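Local coordinates for protein arginase (Medicago truncatula, PDB 6VSS) that hydrolyses L-arginine to urea and L-ornithine with two manganese ions per subunit, and also converts agmatine to putrescine, as a homohexamer, at residues S64-V69 against R111-V116; R152-G157 against E334-M339. All coordinates share one frame; numbering follows the deposited sequence.

Interactions 1 and 2 illustrate two ways of building an alpha/beta sheet enzyme: joining strand to strand, and covering a sheet face with a helix. Interaction 1 (64-69 with 111-116) ties one of the two outermost strands of this chain's sheet to its neighbour through backbone hydrogen bonds. Interaction 2 (152-157 with 334-339) has no hydrogen bond across it, packing strand leucine and arginine side chains against leucine, alanine and methionine of the C-terminal helix. Both are buried, with centres about 7 Å apart, and strands 63-69 and 151-157 are neighbours in the sheet. S64 joins the two contacts physically: its OG lies 3.3 Å from M339 CE. In interaction 1, a second subunit also packs on N115.

Interaction 1: residues S64-V69 against R111-V116; sequences SSLLGV and RVITNV
Three backbone hydrogen bonds join S64, L66, T114 and V116. T114 N donates to S64 O at 3.0 Å. L66 N reaches T114 O at 2.8 Å, and this bond is the straightest of the three, with 167° at the hydrogen. V116 N closes the set on L66 O at 2.9 Å. L66 thus gives and accepts through its own backbone, the pattern of parallel pairing, in register with N115. Two CA-H...O contacts supplement these bonds, from I113 CA to S64 O and from S65 CA to T114 O. A water donates to N115 OD1 at 2.6 Å and weakly accepts from G68 N, joining the two residues across the contact. N115 CG stands anti to the backbone N (chi1 -174°), which helps bring OD1 over to L66 CB and the water.

In the arginase fold, a parallel sheet with helices on both faces, 113-118 is the outermost strand on this side of the chain and 63-69 lies next to it; the two strand segments run at 30° to each other. On one face, S65 OG approaches the methyl CG2 of T114 at 3.7 Å, while S65 CB meets V116 CG2; the hydroxyls turn elsewhere, S65 OG bonding to T63 O and T114 OG1 to K50 NZ on helix 25-57. L67 CD1 adds a looser touch on V116 CG1. On the other face, L66 CD1 and I113 CD1 meet end to end at 4.2 Å, with W93 also against L66. Beside them, S64 OG is bonded to A336 O of the C-terminal helix.

Interaction 2: residues R152-G157 against E334-M339; sequences RPLVLG and ELAAKM
L154 and L335 lie alongside each other, pointing opposite ways, L154 CD1 passing 3.8 Å from L335 CG while L335 CD2 reaches back to L154 CG. The same CD1 methyl also lies against A336, 3.9 Å from its CB and close to its backbone N, so one branch of L154 rests on two consecutive residues of the helix. M339 comes in from the next turn, its CG anti to the backbone N (chi1 171°) and its chain bent at the sulfur, where chi3 is 78°. The bend lays CE against L154 CB at 3.7 Å and beside the carbonyl oxygens of R152 and P153, while SD lies over R152 CB. This is the helix-on-sheet layer of the arginase alpha/beta fold: helix 323-339 runs nearly antiparallel to the strand, at 168°, with the segment axes 10.1 Å apart. Cutting L154 back to an alanine would probably cost L335 and A336 their partner on the strand and open a gap under the helix. Beyond M339, the extended side chain of R152 carries its guanidinium group to a salt bridge with D304 and a hydrogen bond to I305 O.

Interaction 1: residues S64-V69 against R111-V116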
loop_
_atom_site.group_PDB
_atom_site.type_symbol
_atom_site.label_atom_id
_atom_site.label_comp_id
_atom_site.label_asym_id
_atom_site.label_seq_id
_atom_site.Cartn_x
_atom_site.Cartn_y
_atom_site.Cartn_z
ATOM N N SER B 64 -16.942 28.349 14.965
ATOM C CA SER B 64 -15.629 27.702 14.750
ATOM C C SER B 64 -15.205 28.028 13.301
ATOM O O SER B 64 -15.951 27.710 12.345
ATOM C CB SER B 64 -15.681 26.189 15.043
ATOM O OG SER B 64 -15.982 25.907 16.397
ATOM N N SER B 65 -14.040 28.647 13.162
ATOM C CA SER B 65 -13.497 29.259 11.928
ATOM C C SER B 65 -12.104 28.693 11.640
ATOM O O SER B 65 -11.176 28.854 12.497
ATOM C CB SER B 65 -13.500 30.744 12.091
ATOM O OG SER B 65 -14.802 31.108 12.517
ATOM N N LEU B 66 -11.998 27.922 10.539
ATOM C CA LEU B 66 -10.769 27.192 10.211
ATOM C C LEU B 66 -9.750 28.200 9.711
ATOM O O LEU B 66 -9.988 28.865 8.714
ATOM C CB LEU B 66 -11.077 26.116 9.173
ATOM C CG LEU B 66 -12.214 25.188 9.559
ATOM C CD1 LEU B 66 -12.284 23.962 8.653
ATOM C CD2 LEU B 66 -12.037 24.761 10.980
ATOM N N LEU B 67 -8.607 28.237 10.368
ATOM C CA LEU B 67 -7.370 28.912 9.900
ATOM C C LEU B 67 -6.273 27.861 9.783
ATOM O O LEU B 67 -5.904 27.258 10.815
ATOM C CB LEU B 67 -7.042 30.042 10.892
ATOM C CG LEU B 67 -5.839 30.898 10.541
ATOM C CD1 LEU B 67 -6.215 31.926 9.481
ATOM C CD2 LEU B 67 -5.277 31.580 11.777
ATOM N N GLY B 68 -5.865 27.570 8.549
ATOM C CA GLY B 68 -4.712 26.743 8.195
ATOM C C GLY B 68 -3.398 27.461 8.462
ATOM O O GLY B 68 -3.260 28.686 8.131
ATOM N N VAL B 69 -2.471 26.718 9.083
ATOM C CA VAL B 69 -1.048 27.129 9.231
ATOM C C VAL B 69 -0.215 25.948 8.749
ATOM O O VAL B 69 0.158 25.081 9.547
ATOM C CB VAL B 69 -0.760 27.556 10.676
ATOM C CG1 VAL B 69 0.637 28.125 10.796
ATOM C CG2 VAL B 69 -1.813 28.531 11.193
ATOM N N ARG B 111 -22.848 28.755 10.681
ATOM C CA ARG B 111 -22.687 29.274 12.052
ATOM C C ARG B 111 -22.056 28.172 12.900
ATOM O O ARG B 111 -21.552 28.448 13.936
ATOM C CB ARG B 111 -24.050 29.706 12.586
ATOM C CG ARG B 111 -24.693 30.825 11.783
ATOM C CD ARG B 111 -26.105 31.084 12.288
ATOM N NE ARG B 111 -26.943 29.925 12.034
ATOM C CZ ARG B 111 -28.260 29.906 12.165
ATOM N NH1 ARG B 111 -28.907 31.000 12.545
ATOM N NH2 ARG B 111 -28.923 28.782 11.925
ATOM N N VAL B 112 -22.120 26.937 12.442
ATOM C CA VAL B 112 -21.475 25.798 13.143
ATOM C C VAL B 112 -20.005 25.714 12.746
ATOM O O VAL B 112 -19.180 25.449 13.612
ATOM C CB VAL B 112 -22.207 24.494 12.825
ATOM C CG1 VAL B 112 -21.520 23.338 13.520
ATOM C CG2 VAL B 112 -23.661 24.618 13.228
ATOM N N ILE B 113 -19.692 25.863 11.468
ATOM C CA ILE B 113 -18.270 25.767 11.024
ATOM C C ILE B 113 -18.092 26.502 9.702
ATOM O O ILE B 113 -18.965 26.429 8.834
ATOM C CB ILE B 113 -17.810 24.301 10.959
ATOM C CG1 ILE B 113 -16.289 24.230 10.822
ATOM C CG2 ILE B 113 -18.550 23.562 9.824
ATOM C CD1 ILE B 113 -15.784 22.832 10.699
ATOM N N THR B 114 -16.981 27.217 9.580
ATOM C CA THR B 114 -16.688 27.958 8.352
ATOM C C THR B 114 -15.176 27.912 8.109
ATOM O O THR B 114 -14.409 27.942 9.084
ATOM C CB THR B 114 -17.313 29.354 8.488
ATOM O OG1 THR B 114 -17.325 29.949 7.204
ATOM C CG2 THR B 114 -16.531 30.290 9.366
ATOM N N ASN B 115 -14.770 27.996 6.848
ATOM C CA ASN B 115 -13.343 28.102 6.467
ATOM C C ASN B 115 -12.966 29.572 6.319
ATOM O O ASN B 115 -13.648 30.255 5.597
ATOM C CB ASN B 115 -13.059 27.365 5.168
ATOM C CG ASN B 115 -11.574 27.356 4.858
ATOM O OD1 ASN B 115 -10.718 27.356 5.755
ATOM N ND2 ASN B 115 -11.246 27.381 3.587
ATOM N N VAL B 116 -11.885 30.021 6.922
ATOM C CA VAL B 116 -11.314 31.369 6.655
ATOM C C VAL B 116 -10.217 31.179 5.606
ATOM O O VAL B 116 -10.405 31.631 4.477
ATOM C CB VAL B 116 -10.784 32.035 7.934
ATOM C CG1 VAL B 116 -9.884 33.228 7.624
ATOM C CG2 VAL B 116 -11.913 32.456 8.861
HETATM O O HOH W 1 -8.401 26.647 6.792
#

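Interaction 2: residues R152-G157 against E334-M339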
loop_
_atom_site.group_PDB
_atom_site.type_symbol
_atom_site.label_atom_id
_atom_site.label_comp_id
_atom_site.label_asym_id
_atom_site.label_seq_id
_atom_site.Cartn_x
_atom_site.Cartn_y
_atom_site.Cartn_z
ATOM N N ARG B 152 -14.534 32.203 16.058
ATOM C CA ARG B 152 -13.552 31.674 17.031
ATOM C C ARG B 152 -12.577 30.762 16.260
ATOM O O ARG B 152 -13.027 29.914 15.500
ATOM C CB ARG B 152 -14.225 31.014 18.229
ATOM C CG ARG B 152 -14.951 31.981 19.147
ATOM C CD ARG B 152 -15.330 31.337 20.461
ATOM N NE ARG B 152 -16.238 32.203 21.179
ATOM C CZ ARG B 152 -16.523 32.158 22.464
ATOM N NH1 ARG B 152 -15.980 31.259 23.255
ATOM N NH2 ARG B 152 -17.376 33.026 22.964
ATOM N N PRO B 153 -11.265 30.948 16.452
ATOM C CA PRO B 153 -10.231 30.269 15.671
ATOM C C PRO B 153 -10.075 28.784 16.017
ATOM O O PRO B 153 -9.760 28.452 17.170
ATOM C CB PRO B 153 -8.961 31.028 16.050
ATOM C CG PRO B 153 -9.244 31.439 17.446
ATOM C CD PRO B 153 -10.674 31.936 17.355
ATOM N N LEU B 154 -10.367 27.942 15.034
ATOM C CA LEU B 154 -10.034 26.492 15.044
ATOM C C LEU B 154 -8.883 26.321 14.026
ATOM O O LEU B 154 -9.084 26.375 12.833
ATOM C CB LEU B 154 -11.302 25.672 14.782
ATOM C CG LEU B 154 -11.241 24.219 15.261
ATOM C CD1 LEU B 154 -12.597 23.501 15.113
ATOM C CD2 LEU B 154 -10.170 23.468 14.452
ATOM N N VAL B 155 -7.654 26.305 14.535
ATOM C CA VAL B 155 -6.434 26.265 13.703
ATOM C C VAL B 155 -6.184 24.845 13.184
ATOM O O VAL B 155 -6.225 23.859 13.985
ATOM C CB VAL B 155 -5.261 26.876 14.471
ATOM C CG1 VAL B 155 -3.951 26.702 13.735
ATOM C CG2 VAL B 155 -5.541 28.359 14.775
ATOM N N LEU B 156 -5.878 24.719 11.894
ATOM C CA LEU B 156 -5.409 23.416 11.334
ATOM C C LEU B 156 -3.912 23.494 11.065
ATOM O O LEU B 156 -3.484 24.444 10.320
ATOM C CB LEU B 156 -6.116 23.120 10.031
ATOM C CG LEU B 156 -7.621 23.185 10.089
ATOM C CD1 LEU B 156 -8.130 22.948 8.694
ATOM C CD2 LEU B 156 -8.173 22.171 11.076
ATOM N N GLY B 157 -3.143 22.628 11.758
ATOM C CA GLY B 157 -1.693 22.492 11.518
ATOM C C GLY B 157 -1.498 21.498 10.388
ATOM O O GLY B 157 -2.448 20.846 9.935
ATOM N N GLU B 334 -15.979 17.607 15.727
ATOM C CA GLU B 334 -16.494 17.476 17.081
ATOM C C GLU B 334 -15.959 18.646 17.918
ATOM O O GLU B 334 -16.679 19.108 18.784
ATOM C CB GLU B 334 -16.146 16.086 17.538
ATOM C CG GLU B 334 -16.799 15.010 16.686
ATOM C CD GLU B 334 -18.318 14.948 16.791
ATOM O OE1 GLU B 334 -18.863 15.170 17.891
ATOM O OE2 GLU B 334 -18.944 14.712 15.761
ATOM N N LEU B 335 -14.743 19.123 17.671
ATOM C CA LEU B 335 -14.233 20.346 18.344
ATOM C C LEU B 335 -15.112 21.535 17.967
ATOM O O LEU B 335 -15.484 22.287 18.891
ATOM C CB LEU B 335 -12.754 20.582 18.009
ATOM C CG LEU B 335 -12.129 21.889 18.552
ATOM C CD1 LEU B 335 -12.445 22.096 20.010
ATOM C CD2 LEU B 335 -10.609 21.865 18.382
ATOM N N ALA B 336 -15.406 21.743 16.666
ATOM C CA ALA B 336 -16.310 22.820 16.193
ATOM C C ALA B 336 -17.691 22.724 16.893
ATOM O O ALA B 336 -18.187 23.752 17.337
ATOM C CB ALA B 336 -16.449 22.832 14.692
ATOM N N ALA B 337 -18.292 21.529 16.962
ATOM C CA ALA B 337 -19.590 21.254 17.612
ATOM C C ALA B 337 -19.567 21.763 19.059
ATOM O O ALA B 337 -20.606 22.274 19.531
ATOM C CB ALA B 337 -19.929 19.776 17.527
ATOM N N LYS B 338 -18.467 21.585 19.782
ATOM C CA LYS B 338 -18.329 22.102 21.156
ATOM C C LYS B 338 -18.047 23.609 21.174
ATOM O O LYS B 338 -18.501 24.294 22.108
ATOM C CB LYS B 338 -17.200 21.356 21.876
ATOM C CG LYS B 338 -17.578 19.942 22.297
ATOM C CD LYS B 338 -18.578 19.907 23.446
ATOM C CE LYS B 338 -17.954 20.300 24.768
ATOM N NZ LYS B 338 -18.661 19.620 25.882
ATOM N N MET B 339 -17.209 24.123 20.289
ATOM C CA MET B 339 -16.781 25.530 20.434
ATOM C C MET B 339 -17.882 26.461 19.862
ATOM O O MET B 339 -18.085 27.575 20.362
ATOM C CB MET B 339 -15.440 25.749 19.729
ATOM C CG MET B 339 -15.063 27.203 19.667
ATOM S SD MET B 339 -13.312 27.434 19.391
ATOM C CE MET B 339 -13.172 27.128 17.648
#